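Local coordinates for programmed cell death 6-interacting protein (Homo sapiens, PDB 5WA1) that serves as the Bro1 domain of ALIX, which binds ESCRT-III CHMP4 proteins and acts in multivesicular body formation, membrane repair and cytokinesis, at residues M22-S27 and A267-I272; A157-D162 and L167-K172; Q215-F220 and A238-D243; A232-L237 and E278-I283; A242-D247 and K355-K360. One frame throughout, in Å; residues are numbered along the deposited sequence.

Contact 1 (M22-S27 and A267-I272)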
# COMPACT_ATOMS: atom_id res chain seq x y z
N MET A 22 6.59 -15.35 -2.67
CA MET A 22 5.60 -16.14 -3.39
C MET A 22 4.88 -15.30 -4.45
O MET A 22 4.06 -15.81 -5.21
CB MET A 22 4.60 -16.76 -2.41
CG MET A 22 5.25 -17.63 -1.33
SD MET A 22 4.09 -18.22 -0.08
CE MET A 22 5.18 -19.13 1.02
N ALA A 23 5.19 -14.00 -4.47
CA ALA A 23 4.69 -13.06 -5.49
C ALA A 23 3.17 -12.94 -5.46
O ALA A 23 2.52 -12.84 -6.50
CB ALA A 23 5.19 -13.44 -6.89
N THR A 24 2.59 -12.94 -4.25
CA THR A 24 1.14 -12.85 -4.07
C THR A 24 0.75 -11.55 -3.38
O THR A 24 0.04 -11.56 -2.37
CB THR A 24 0.64 -14.04 -3.25
OG1 THR A 24 1.33 -14.09 -2.00
CG2 THR A 24 0.86 -15.34 -4.00
N PHE A 25 1.18 -10.42 -3.94
CA PHE A 25 0.97 -9.11 -3.34
C PHE A 25 -0.25 -8.43 -3.95
O PHE A 25 -0.56 -8.60 -5.13
CB PHE A 25 2.21 -8.24 -3.52
CG PHE A 25 3.33 -8.59 -2.58
CD1 PHE A 25 4.26 -9.56 -2.91
CD2 PHE A 25 3.44 -7.96 -1.35
CE1 PHE A 25 5.28 -9.90 -2.04
CE2 PHE A 25 4.45 -8.29 -0.46
CZ PHE A 25 5.38 -9.26 -0.81
N ILE A 26 -0.94 -7.67 -3.12
CA ILE A 26 -2.15 -6.96 -3.53
C ILE A 26 -1.75 -5.60 -4.06
O ILE A 26 -0.92 -4.90 -3.45
CB ILE A 26 -3.12 -6.83 -2.35
CG1 ILE A 26 -3.58 -8.21 -1.88
CG2 ILE A 26 -4.33 -5.95 -2.74
CD1 ILE A 26 -4.20 -8.19 -0.49
N SER A 27 -2.30 -5.22 -5.21
CA SER A 27 -2.18 -3.87 -5.74
C SER A 27 -3.57 -3.39 -6.14
O SER A 27 -4.53 -4.16 -6.20
CB SER A 27 -1.22 -3.81 -6.92
OG SER A 27 -1.66 -4.64 -7.98
N ALA A 267 -6.19 -13.24 4.62
CA ALA A 267 -6.32 -14.34 5.59
C ALA A 267 -5.13 -15.30 5.49
O ALA A 267 -4.55 -15.70 6.50
CB ALA A 267 -7.64 -15.08 5.36
N ALA A 268 -4.75 -15.67 4.26
CA ALA A 268 -3.62 -16.56 4.08
C ALA A 268 -2.33 -15.94 4.61
O ALA A 268 -1.57 -16.58 5.34
CB ALA A 268 -3.47 -16.93 2.60
N LYS A 269 -2.09 -14.67 4.27
CA LYS A 269 -0.86 -14.00 4.70
C LYS A 269 -0.80 -13.83 6.21
O LYS A 269 0.28 -13.90 6.80
CB LYS A 269 -0.72 -12.64 4.01
CG LYS A 269 -0.30 -12.72 2.54
CD LYS A 269 1.19 -12.61 2.37
CE LYS A 269 1.58 -12.58 0.89
NZ LYS A 269 1.57 -11.19 0.36
N HIS A 270 -1.94 -13.59 6.86
CA HIS A 270 -2.00 -13.57 8.32
C HIS A 270 -1.48 -14.89 8.90
O HIS A 270 -0.60 -14.90 9.78
CB HIS A 270 -3.44 -13.29 8.76
CG HIS A 270 -3.67 -13.41 10.24
ND1 HIS A 270 -3.05 -12.59 11.16
CD2 HIS A 270 -4.48 -14.22 10.95
CE1 HIS A 270 -3.46 -12.90 12.38
NE2 HIS A 270 -4.33 -13.89 12.28
N CYS A 271 -1.95 -16.02 8.37
CA CYS A 271 -1.52 -17.32 8.87
C CYS A 271 -0.09 -17.65 8.44
O CYS A 271 0.66 -18.27 9.21
CB CYS A 271 -2.48 -18.41 8.42
SG CYS A 271 -4.15 -18.25 9.07
N ILE A 272 0.30 -17.29 7.21
CA ILE A 272 1.66 -17.55 6.77
C ILE A 272 2.65 -16.77 7.63
O ILE A 272 3.73 -17.27 7.96
CB ILE A 272 1.84 -17.22 5.28
CG1 ILE A 272 1.11 -18.25 4.41
CG2 ILE A 272 3.34 -17.17 4.90
CD1 ILE A 272 0.87 -17.76 2.98
O HOH W 1 -0.41 -9.84 -0.05
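K269, on helix 262-287, sends its side chain out to the N-terminal loop 22-27 and brings its ammonium group to T24 and F25. Its CB starts against the ring of F245 on helix 231-252. CG and CD carry the chain across without approaching the loop closely; it is kinked at chi2 (-93°) and again at the last torsion, and these two bends deliver the tip. CE passes 3.3 Å from T24 OG1, a fair match between a methylene polarised by the neighbouring ammonium and a hydroxyl oxygen. NZ then donates to T24 O at 3.2 Å, standing 62° out of the carbonyl plane, so the bond is probably modest. The same nitrogen hovers over the F25 ring, 4.1 Å from its centroid and 11° off the normal, a clear cation-pi contact. E218 of helix 202-226 completes the group with a salt bridge to NZ and probably favours the charged lysine. Lysine suits this buried place because one long, flexible chain can serve a carbonyl, an aromatic face and a carboxylate together. At the margin, M22 SD comes only to 4.5 Å from I272 CD1, a loose contact from a poorly ordered residue. The loop thus lies across the helical core: F25 also packs on helices 137-157 and 202-226, while I272 reaches back to V308 of helix 291-311.

Contact 2 (A157-D162 and L167-K172)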
# COMPACT_ATOMS: atom_id res chain seq x y z
N ALA A 157 4.41 -4.02 -6.21
CA ALA A 157 4.07 -5.42 -6.42
C ALA A 157 4.85 -6.05 -7.57
O ALA A 157 4.94 -7.28 -7.65
CB ALA A 157 2.57 -5.56 -6.66
N GLU A 158 5.41 -5.24 -8.47
CA GLU A 158 6.17 -5.75 -9.61
C GLU A 158 7.64 -5.95 -9.30
O GLU A 158 8.38 -6.43 -10.17
CB GLU A 158 6.04 -4.80 -10.80
CG GLU A 158 4.96 -5.20 -11.78
CD GLU A 158 4.74 -4.17 -12.86
OE1 GLU A 158 3.97 -4.45 -13.80
OE2 GLU A 158 5.34 -3.07 -12.77
N GLN A 159 8.10 -5.60 -8.11
CA GLN A 159 9.53 -5.61 -7.85
C GLN A 159 10.03 -7.04 -7.65
O GLN A 159 9.32 -7.90 -7.13
CB GLN A 159 9.85 -4.75 -6.63
CG GLN A 159 9.53 -3.28 -6.85
CD GLN A 159 10.16 -2.74 -8.12
OE1 GLN A 159 11.37 -2.86 -8.31
NE2 GLN A 159 9.35 -2.15 -8.99
N ASN A 160 11.25 -7.28 -8.11
CA ASN A 160 11.93 -8.55 -7.86
C ASN A 160 12.41 -8.54 -6.42
O ASN A 160 13.31 -7.77 -6.06
CB ASN A 160 13.09 -8.74 -8.84
CG ASN A 160 13.97 -9.94 -8.49
OD1 ASN A 160 13.56 -10.84 -7.75
ND2 ASN A 160 15.19 -9.94 -9.02
N LEU A 161 11.79 -9.36 -5.58
CA LEU A 161 12.14 -9.34 -4.18
C LEU A 161 13.34 -10.23 -3.87
O LEU A 161 13.75 -10.31 -2.70
CB LEU A 161 10.93 -9.76 -3.35
CG LEU A 161 9.71 -8.87 -3.61
CD1 LEU A 161 8.65 -9.19 -2.60
CD2 LEU A 161 10.08 -7.38 -3.56
N ASP A 162 13.91 -10.88 -4.88
CA ASP A 162 15.19 -11.57 -4.76
C ASP A 162 16.36 -10.62 -4.97
O ASP A 162 17.51 -11.06 -5.07
CB ASP A 162 15.24 -12.73 -5.77
CG ASP A 162 16.43 -13.65 -5.56
OD1 ASP A 162 16.48 -14.34 -4.52
OD2 ASP A 162 17.31 -13.70 -6.45
N LEU A 167 13.62 -4.90 -3.33
CA LEU A 167 13.02 -4.89 -2.00
C LEU A 167 12.88 -3.46 -1.47
O LEU A 167 11.84 -3.09 -0.90
CB LEU A 167 13.85 -5.74 -1.03
CG LEU A 167 13.72 -7.26 -1.15
CD1 LEU A 167 14.90 -7.94 -0.46
CD2 LEU A 167 12.40 -7.74 -0.56
N LYS A 168 13.92 -2.65 -1.65
CA LYS A 168 13.88 -1.27 -1.16
C LYS A 168 12.84 -0.44 -1.91
O LYS A 168 12.14 0.38 -1.30
CB LYS A 168 15.27 -0.65 -1.27
CG LYS A 168 15.43 0.70 -0.59
CD LYS A 168 16.89 0.96 -0.17
CE LYS A 168 17.86 0.83 -1.33
NZ LYS A 168 19.25 1.29 -1.00
N ILE A 169 12.73 -0.63 -3.23
CA ILE A 169 11.68 0.06 -3.99
C ILE A 169 10.30 -0.31 -3.46
O ILE A 169 9.44 0.55 -3.24
CB ILE A 169 11.82 -0.24 -5.49
CG1 ILE A 169 13.08 0.41 -6.06
CG2 ILE A 169 10.56 0.21 -6.24
CD1 ILE A 169 13.40 0.03 -7.50
N ALA A 170 10.07 -1.61 -3.25
CA ALA A 170 8.76 -2.05 -2.77
C ALA A 170 8.47 -1.51 -1.38
O ALA A 170 7.35 -1.07 -1.10
CB ALA A 170 8.69 -3.58 -2.77
N ALA A 171 9.46 -1.53 -0.49
CA ALA A 171 9.25 -1.02 0.86
C ALA A 171 8.88 0.45 0.84
O ALA A 171 7.96 0.89 1.54
CB ALA A 171 10.50 -1.24 1.71
N LYS A 172 9.59 1.24 0.02
CA LYS A 172 9.31 2.67 -0.08
C LYS A 172 7.94 2.93 -0.70
O LYS A 172 7.18 3.77 -0.21
CB LYS A 172 10.42 3.35 -0.89
CG LYS A 172 10.37 4.87 -0.90
CD LYS A 172 11.72 5.46 -1.36
CE LYS A 172 12.88 4.79 -0.60
NZ LYS A 172 14.22 5.19 -1.13
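L161 and Q159 fold back onto L167, I169 and A170, closing the short connection between the consecutive helices 137-157 and 164-191 of the Bro1 domain. Apolar packing carries a large share of it. L161 CB lies 3.7 Å from L167 CD2, the two leucine side chains crossing at about a right angle, and L161 CD2 reaches A170 CB at 4.1 Å. The loop backbone joins in, L161 O lying 3.4 Å from L167 CG. Alanine keeps the helix surface low enough for the loop to approach. F25 and L222 also pack on L161, tying the turn to the rest of the core.

A second kind of contact sets a polar chain against an aliphatic one. Q159 bends at chi2 (-52°), which lays its amide over I169, with CD 3.5 Å from I169 CG2 and OE1 3.6 Å from I169 CD1. Its NE2 bonds to I155 O on the preceding helix, so the long side chain is useful at both its flank and its tip.

Toward the bound peptide, L167 packs on an aromatic side chain. The polar bond that shapes the loop is local: N160 OD1 accepts from D162 N at 2.9 Å, forming an Asx turn, with the donor standing 56° out of the carbonyl plane.

Contact 3 (Q215-F220 and A238-D243); sequences QAQEVF and ANQAAD
Q217 lays its CG against A241, 3.6 Å from A241 CB and equally 3.6 Å from A241 N, at the point where two consecutive helices of the Bro1 domain, 202-226 and 231-252, pair as an antiparallel hairpin. The short axes here run 166° apart and approach to 8.8 Å. Close approach is helped by alanine: the CA atoms of Q217 and A241 come within 5.5 Å, and the single methyl of A241 also faces the opposing backbone, with its CB 4.4 Å from E218 N.

The buried Q217 amide is satisfied beyond the pair. Its NE2 donates to A356 O and to L237 O, while OE1 accepts from L358 N. Glutamine fits because it offers both donor and acceptor at the end of an apolar stem, thereby stitching the segment 355-360 to the helix pair. Nearly one turn on from Q217, F220 meets an aromatic ring of the bound peptide edge-to-face.

With CG anti to the backbone N (chi1 178°) and a bend at the next bond, the Q217 amide is carried past A241 to the side chain of Q240. There it rests on aliphatic carbons rather than bonding to the other amide, and the two amide planes stand nearly perpendicular, 82° apart. Q217 NE2 lies 3.6 Å from Q240 CB, and Q217 CD is 3.8 Å from Q240 CG.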
# COMPACT_ATOMS: atom_id res chain seq x y z
N GLN A 215 2.02 -4.95 3.72
CA GLN A 215 2.92 -5.44 2.69
C GLN A 215 4.29 -4.80 2.82
O GLN A 215 5.30 -5.46 2.55
CB GLN A 215 2.29 -5.23 1.31
CG GLN A 215 1.08 -6.17 1.19
CD GLN A 215 0.37 -6.19 -0.16
OE1 GLN A 215 -0.20 -7.22 -0.52
NE2 GLN A 215 0.38 -5.07 -0.90
N ALA A 216 4.35 -3.55 3.27
CA ALA A 216 5.64 -2.94 3.58
C ALA A 216 6.36 -3.72 4.68
O ALA A 216 7.56 -4.00 4.56
CB ALA A 216 5.46 -1.48 3.99
N GLN A 217 5.65 -4.08 5.75
CA GLN A 217 6.26 -4.87 6.82
C GLN A 217 6.71 -6.24 6.31
O GLN A 217 7.78 -6.73 6.69
CB GLN A 217 5.28 -5.02 7.99
CG GLN A 217 5.78 -5.88 9.17
CD GLN A 217 6.86 -5.19 10.02
OE1 GLN A 217 7.02 -3.97 9.95
NE2 GLN A 217 7.59 -5.97 10.82
N GLU A 218 5.92 -6.85 5.43
CA GLU A 218 6.33 -8.12 4.85
C GLU A 218 7.63 -8.00 4.07
O GLU A 218 8.46 -8.91 4.09
CB GLU A 218 5.22 -8.67 3.95
CG GLU A 218 5.57 -10.01 3.31
CD GLU A 218 4.49 -10.51 2.37
OE1 GLU A 218 3.47 -9.81 2.23
OE2 GLU A 218 4.65 -11.59 1.77
N VAL A 219 7.80 -6.88 3.35
CA VAL A 219 9.03 -6.67 2.60
C VAL A 219 10.22 -6.59 3.55
O VAL A 219 11.30 -7.10 3.25
CB VAL A 219 8.92 -5.41 1.72
CG1 VAL A 219 10.28 -5.05 1.14
CG2 VAL A 219 7.92 -5.63 0.59
N PHE A 220 10.04 -5.94 4.70
CA PHE A 220 11.14 -5.91 5.67
C PHE A 220 11.44 -7.29 6.22
O PHE A 220 12.61 -7.60 6.50
CB PHE A 220 10.81 -4.95 6.81
CG PHE A 220 11.18 -3.53 6.51
CD1 PHE A 220 12.45 -3.06 6.80
CD2 PHE A 220 10.27 -2.67 5.92
CE1 PHE A 220 12.81 -1.75 6.52
CE2 PHE A 220 10.62 -1.36 5.63
CZ PHE A 220 11.90 -0.90 5.93
N ALA A 238 8.04 -10.94 11.40
CA ALA A 238 6.92 -11.74 10.90
C ALA A 238 5.70 -11.59 11.80
O ALA A 238 4.57 -11.49 11.30
CB ALA A 238 7.34 -13.21 10.80
N ASN A 239 5.90 -11.61 13.11
CA ASN A 239 4.77 -11.52 14.03
C ASN A 239 4.04 -10.19 13.85
O ASN A 239 2.80 -10.14 13.87
CB ASN A 239 5.25 -11.69 15.46
CG ASN A 239 4.14 -12.14 16.40
OD1 ASN A 239 3.21 -12.84 15.99
ND2 ASN A 239 4.23 -11.74 17.65
N GLN A 240 4.80 -9.12 13.66
CA GLN A 240 4.18 -7.82 13.43
C GLN A 240 3.42 -7.79 12.10
O GLN A 240 2.34 -7.20 12.02
CB GLN A 240 5.24 -6.72 13.46
CG GLN A 240 4.67 -5.34 13.17
CD GLN A 240 3.62 -4.93 14.18
OE1 GLN A 240 3.91 -4.82 15.37
NE2 GLN A 240 2.40 -4.71 13.71
N ALA A 241 3.99 -8.39 11.06
CA ALA A 241 3.27 -8.47 9.79
C ALA A 241 1.97 -9.24 9.95
O ALA A 241 0.95 -8.89 9.34
CB ALA A 241 4.16 -9.11 8.73
N ALA A 242 1.99 -10.29 10.77
CA ALA A 242 0.78 -11.05 11.04
C ALA A 242 -0.29 -10.16 11.65
O ALA A 242 -1.47 -10.23 11.26
CB ALA A 242 1.09 -12.24 11.96
N ASP A 243 0.09 -9.30 12.60
CA ASP A 243 -0.86 -8.37 13.20
C ASP A 243 -1.48 -7.44 12.15
O ASP A 243 -2.69 -7.17 12.18
CB ASP A 243 -0.19 -7.54 14.29
CG ASP A 243 -0.34 -8.16 15.66
OD1 ASP A 243 -0.64 -9.37 15.73
OD2 ASP A 243 -0.17 -7.43 16.65

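Contact 4 (A232-L237 and E278-I283)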
# COMPACT_ATOMS: atom_id res chain seq x y z
N ALA A 232 15.70 -14.45 15.98
CA ALA A 232 14.87 -13.72 16.93
C ALA A 232 14.24 -12.48 16.29
O ALA A 232 13.07 -12.17 16.54
CB ALA A 232 15.70 -13.31 18.14
N ILE A 233 15.01 -11.77 15.48
CA ILE A 233 14.51 -10.55 14.86
C ILE A 233 13.53 -10.88 13.75
O ILE A 233 12.47 -10.24 13.61
CB ILE A 233 15.69 -9.71 14.34
CG1 ILE A 233 16.50 -9.16 15.52
CG2 ILE A 233 15.21 -8.62 13.39
CD1 ILE A 233 15.65 -8.43 16.53
N ILE A 234 13.85 -11.89 12.94
CA ILE A 234 12.96 -12.29 11.86
C ILE A 234 11.60 -12.70 12.41
O ILE A 234 10.56 -12.40 11.82
CB ILE A 234 13.61 -13.41 11.03
CG1 ILE A 234 14.85 -12.86 10.31
CG2 ILE A 234 12.63 -13.99 10.03
CD1 ILE A 234 15.64 -13.91 9.55
N ALA A 235 11.58 -13.35 13.58
CA ALA A 235 10.32 -13.78 14.17
C ALA A 235 9.47 -12.58 14.59
O ALA A 235 8.25 -12.57 14.38
CB ALA A 235 10.58 -14.71 15.36
N LYS A 236 10.09 -11.56 15.18
CA LYS A 236 9.36 -10.36 15.57
C LYS A 236 8.86 -9.55 14.37
O LYS A 236 7.79 -8.93 14.44
CB LYS A 236 10.24 -9.49 16.47
CG LYS A 236 10.55 -10.13 17.81
CD LYS A 236 11.42 -9.23 18.67
CE LYS A 236 11.77 -9.91 19.98
NZ LYS A 236 12.71 -9.10 20.80
N LEU A 237 9.62 -9.53 13.27
CA LEU A 237 9.13 -8.85 12.06
C LEU A 237 7.94 -9.60 11.46
O LEU A 237 6.95 -8.99 11.05
CB LEU A 237 10.24 -8.74 11.03
CG LEU A 237 11.46 -7.88 11.40
CD1 LEU A 237 12.55 -8.03 10.37
CD2 LEU A 237 11.06 -6.42 11.50
N GLU A 278 6.58 -18.45 14.16
CA GLU A 278 6.81 -19.66 14.96
C GLU A 278 8.01 -20.44 14.45
O GLU A 278 8.76 -21.04 15.24
CB GLU A 278 5.56 -20.53 14.95
CG GLU A 278 4.38 -19.98 15.73
CD GLU A 278 4.58 -20.02 17.25
OE1 GLU A 278 5.70 -20.33 17.72
OE2 GLU A 278 3.61 -19.72 17.98
N TYR A 279 8.19 -20.48 13.13
CA TYR A 279 9.31 -21.23 12.56
C TYR A 279 10.64 -20.61 12.99
O TYR A 279 11.54 -21.33 13.43
CB TYR A 279 9.20 -21.28 11.04
CG TYR A 279 10.39 -21.93 10.38
CD1 TYR A 279 10.57 -23.30 10.44
CD2 TYR A 279 11.34 -21.16 9.72
CE1 TYR A 279 11.66 -23.90 9.84
CE2 TYR A 279 12.44 -21.75 9.12
CZ TYR A 279 12.59 -23.12 9.19
OH TYR A 279 13.67 -23.71 8.59
N HIS A 280 10.77 -19.29 12.87
CA HIS A 280 12.03 -18.66 13.24
C HIS A 280 12.21 -18.63 14.75
O HIS A 280 13.34 -18.73 15.24
CB HIS A 280 12.12 -17.26 12.64
CG HIS A 280 12.35 -17.30 11.16
ND1 HIS A 280 13.59 -17.53 10.61
CD2 HIS A 280 11.49 -17.20 10.12
CE1 HIS A 280 13.49 -17.55 9.29
NE2 HIS A 280 12.23 -17.35 8.97
N GLN A 281 11.12 -18.53 15.51
CA GLN A 281 11.26 -18.65 16.96
C GLN A 281 11.69 -20.06 17.35
O GLN A 281 12.43 -20.23 18.32
CB GLN A 281 9.96 -18.27 17.65
CG GLN A 281 10.11 -18.05 19.16
CD GLN A 281 10.86 -16.78 19.47
OE1 GLN A 281 11.02 -15.91 18.61
NE2 GLN A 281 11.33 -16.65 20.71
N SER A 282 11.26 -21.08 16.59
CA SER A 282 11.65 -22.45 16.90
C SER A 282 13.15 -22.67 16.67
O SER A 282 13.78 -23.44 17.41
CB SER A 282 10.83 -23.44 16.07
OG SER A 282 11.40 -23.60 14.77
N ILE A 283 13.72 -22.02 15.66
CA ILE A 283 15.17 -22.09 15.44
C ILE A 283 15.92 -21.52 16.64
O ILE A 283 16.91 -22.10 17.10
CB ILE A 283 15.55 -21.36 14.14
CG1 ILE A 283 14.93 -22.06 12.93
CG2 ILE A 283 17.08 -21.25 14.00
CD1 ILE A 283 15.16 -21.33 11.62
O HOH W 2 11.98 -13.65 18.80
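Beside H280, whose ring meets I234 across the contact, Y279 O is gripped by two donors of its own helix: S282 OG at 2.6 Å and I283 N at 3.2 Å, both arriving from the same face of the carbonyl plane. The short serine bond fixes the hydroxyl against the backbone, an economical way to satisfy a buried polar side chain. Helices 231-252 and 262-287, successive in the Bro1 core, here form a closely spaced antiparallel pair, with short axes 7.9 Å apart and crossing at -160°.

The main touch is a CH-pi contact. With chi1 at -66°, CG2 is the branch of I234 opposite the backbone N, and this methyl sits over the H280 ring, 3.4 Å from the centroid and 10° off the normal. Y279 CD2 covers the opposite face, sandwiching the imidazole. H280 ND1 pairs with D231 OD1, which fixes the ring's rotation and may raise its basicity. Histidine therefore suits a place that asks for both a flat packing surface and a polar edge. A235 is small enough for its CB to lie 4.0 Å from H280 CB. On another side of helix 231-252, I233 and L237 pack on apolar side chains of the bound peptide. Farther along, Q281 OE1 rests 3.5 Å from A235 CB, and a water 2.9 Å from A232 O lies unusually close to this oxygen and appears to bridge the two.

Contact 5 (A242-D247 and K355-K360)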
# COMPACT_ATOMS: atom_id res chain seq x y z
N ALA A 242 1.99 -10.29 10.77
CA ALA A 242 0.78 -11.05 11.04
C ALA A 242 -0.29 -10.16 11.65
O ALA A 242 -1.47 -10.23 11.26
CB ALA A 242 1.09 -12.24 11.96
N ASP A 243 0.09 -9.30 12.60
CA ASP A 243 -0.86 -8.37 13.20
C ASP A 243 -1.48 -7.44 12.15
O ASP A 243 -2.69 -7.17 12.18
CB ASP A 243 -0.19 -7.54 14.29
CG ASP A 243 -0.34 -8.16 15.66
OD1 ASP A 243 -0.64 -9.37 15.73
OD2 ASP A 243 -0.17 -7.43 16.65
N TYR A 244 -0.66 -6.93 11.22
CA TYR A 244 -1.18 -6.02 10.20
C TYR A 244 -2.12 -6.73 9.24
O TYR A 244 -3.18 -6.20 8.90
CB TYR A 244 -0.03 -5.39 9.40
CG TYR A 244 0.79 -4.36 10.12
CD1 TYR A 244 0.20 -3.43 10.97
CD2 TYR A 244 2.16 -4.30 9.91
CE1 TYR A 244 0.96 -2.46 11.61
CE2 TYR A 244 2.93 -3.34 10.55
CZ TYR A 244 2.33 -2.43 11.39
OH TYR A 244 3.11 -1.48 12.01
N PHE A 245 -1.71 -7.90 8.75
CA PHE A 245 -2.60 -8.66 7.87
C PHE A 245 -3.88 -9.06 8.58
O PHE A 245 -4.96 -9.05 7.97
CB PHE A 245 -1.89 -9.90 7.33
CG PHE A 245 -0.93 -9.60 6.21
CD1 PHE A 245 -1.39 -9.09 5.01
CD2 PHE A 245 0.42 -9.82 6.37
CE1 PHE A 245 -0.50 -8.80 3.98
CE2 PHE A 245 1.31 -9.55 5.36
CZ PHE A 245 0.85 -9.03 4.15
N GLY A 246 -3.78 -9.41 9.86
CA GLY A 246 -4.97 -9.79 10.61
C GLY A 246 -5.95 -8.65 10.77
O GLY A 246 -7.15 -8.80 10.56
N ASP A 247 -5.43 -7.47 11.14
CA ASP A 247 -6.27 -6.28 11.24
C ASP A 247 -6.92 -5.96 9.90
O ASP A 247 -8.10 -5.60 9.85
CB ASP A 247 -5.45 -5.09 11.73
CG ASP A 247 -5.12 -5.16 13.22
OD1 ASP A 247 -5.70 -6.01 13.93
OD2 ASP A 247 -4.28 -4.35 13.67
N LYS A 355 7.09 -8.24 18.87
CA LYS A 355 6.71 -7.58 17.63
C LYS A 355 7.66 -6.43 17.36
O LYS A 355 7.97 -5.66 18.27
CB LYS A 355 5.26 -7.07 17.67
CG LYS A 355 4.25 -8.19 17.50
CD LYS A 355 2.87 -7.83 18.00
CE LYS A 355 2.01 -9.07 18.04
NZ LYS A 355 0.70 -8.82 18.71
N ALA A 356 8.12 -6.31 16.11
CA ALA A 356 8.96 -5.19 15.70
C ALA A 356 8.40 -4.58 14.42
O ALA A 356 8.35 -5.26 13.38
CB ALA A 356 10.41 -5.63 15.49
N THR A 357 7.99 -3.32 14.48
CA THR A 357 7.44 -2.63 13.32
C THR A 357 8.51 -1.74 12.71
O THR A 357 9.09 -0.89 13.39
CB THR A 357 6.20 -1.81 13.70
OG1 THR A 357 5.88 -0.89 12.64
CG2 THR A 357 6.41 -1.05 15.00
N LEU A 358 8.80 -1.96 11.43
CA LEU A 358 9.78 -1.19 10.67
C LEU A 358 9.16 -0.21 9.70
O LEU A 358 9.88 0.45 8.95
CB LEU A 358 10.70 -2.15 9.90
CG LEU A 358 11.99 -2.60 10.60
CD1 LEU A 358 12.98 -1.46 10.61
CD2 LEU A 358 11.71 -3.05 12.02
N VAL A 359 7.83 -0.09 9.68
CA VAL A 359 7.15 0.65 8.63
C VAL A 359 6.26 1.73 9.24
O VAL A 359 5.81 1.62 10.39
CB VAL A 359 6.32 -0.29 7.73
CG1 VAL A 359 7.26 -1.25 7.00
CG2 VAL A 359 5.32 -1.07 8.57
N LYS A 360 6.02 2.77 8.45
CA LYS A 360 5.18 3.89 8.83
C LYS A 360 4.43 4.35 7.59
O LYS A 360 4.98 4.31 6.48
CB LYS A 360 6.02 5.04 9.43
CG LYS A 360 5.22 6.26 9.87
CD LYS A 360 4.34 5.95 11.07
CE LYS A 360 3.36 7.09 11.34
NZ LYS A 360 2.42 6.77 12.45
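K355 and D243 form a salt bridge at the surface, NZ donating to OD2 over 2.6 Å. The carboxylate oxygen is met on its syn side, with the nitrogen 27° out of the plane. One residue on along the helix and two along the loop, Y244 OH and T357 OG1 share a hydrogen bond of 2.9 Å, with the threonine oxygen close to the ring plane at its edge. V359 adds an apolar touch, CG2 lying 3.8 Å from Y244 CE2.

K355 is extended beyond CG, so its whole length is spent reaching helix 231-252, and its aliphatic part runs by N239 and Q240. T357 holds OG1 anti to the backbone N (chi1 166°), which directs the hydroxyl to the phenol. Tyrosine works here because its ring spans the distance from the helix and still ends in a polar atom.

Farther out, the loop is held by backbone hydrogen bonding between A356 and K236 and by K360 N to Q175 OE1, while V359 also leans on A216 of helix 202-226. A356 and L358 pack on the bound peptide. The arrangement is that of a late, non-helical Bro1-domain segment laid along the helical core beside the CHMP4C peptide.

Four of the five contacts draw on helices 231-252 or 262-287 of one Bro1 domain. Contacts 3 and 5 are closest, their centres 5 Å apart and sharing A242 and D243; helix 231-252 passes through contact 4 first, then contacts 3 and 5. Contact 1 joins the N-terminal loop to helix 262-287, enclosing contacts 2 and 3 in sequence, while its segments alternate with those of contacts 4 and 5. Contact 2 lies 15 Å from contact 1, between centres, and they meet through F25 and L161. The N-terminal loop and the late segment 355-360 are both drawn onto a helical core, and residues of contacts 2 to 5 reach the bound peptide, consistent with these parts lining the CHMP4-binding site.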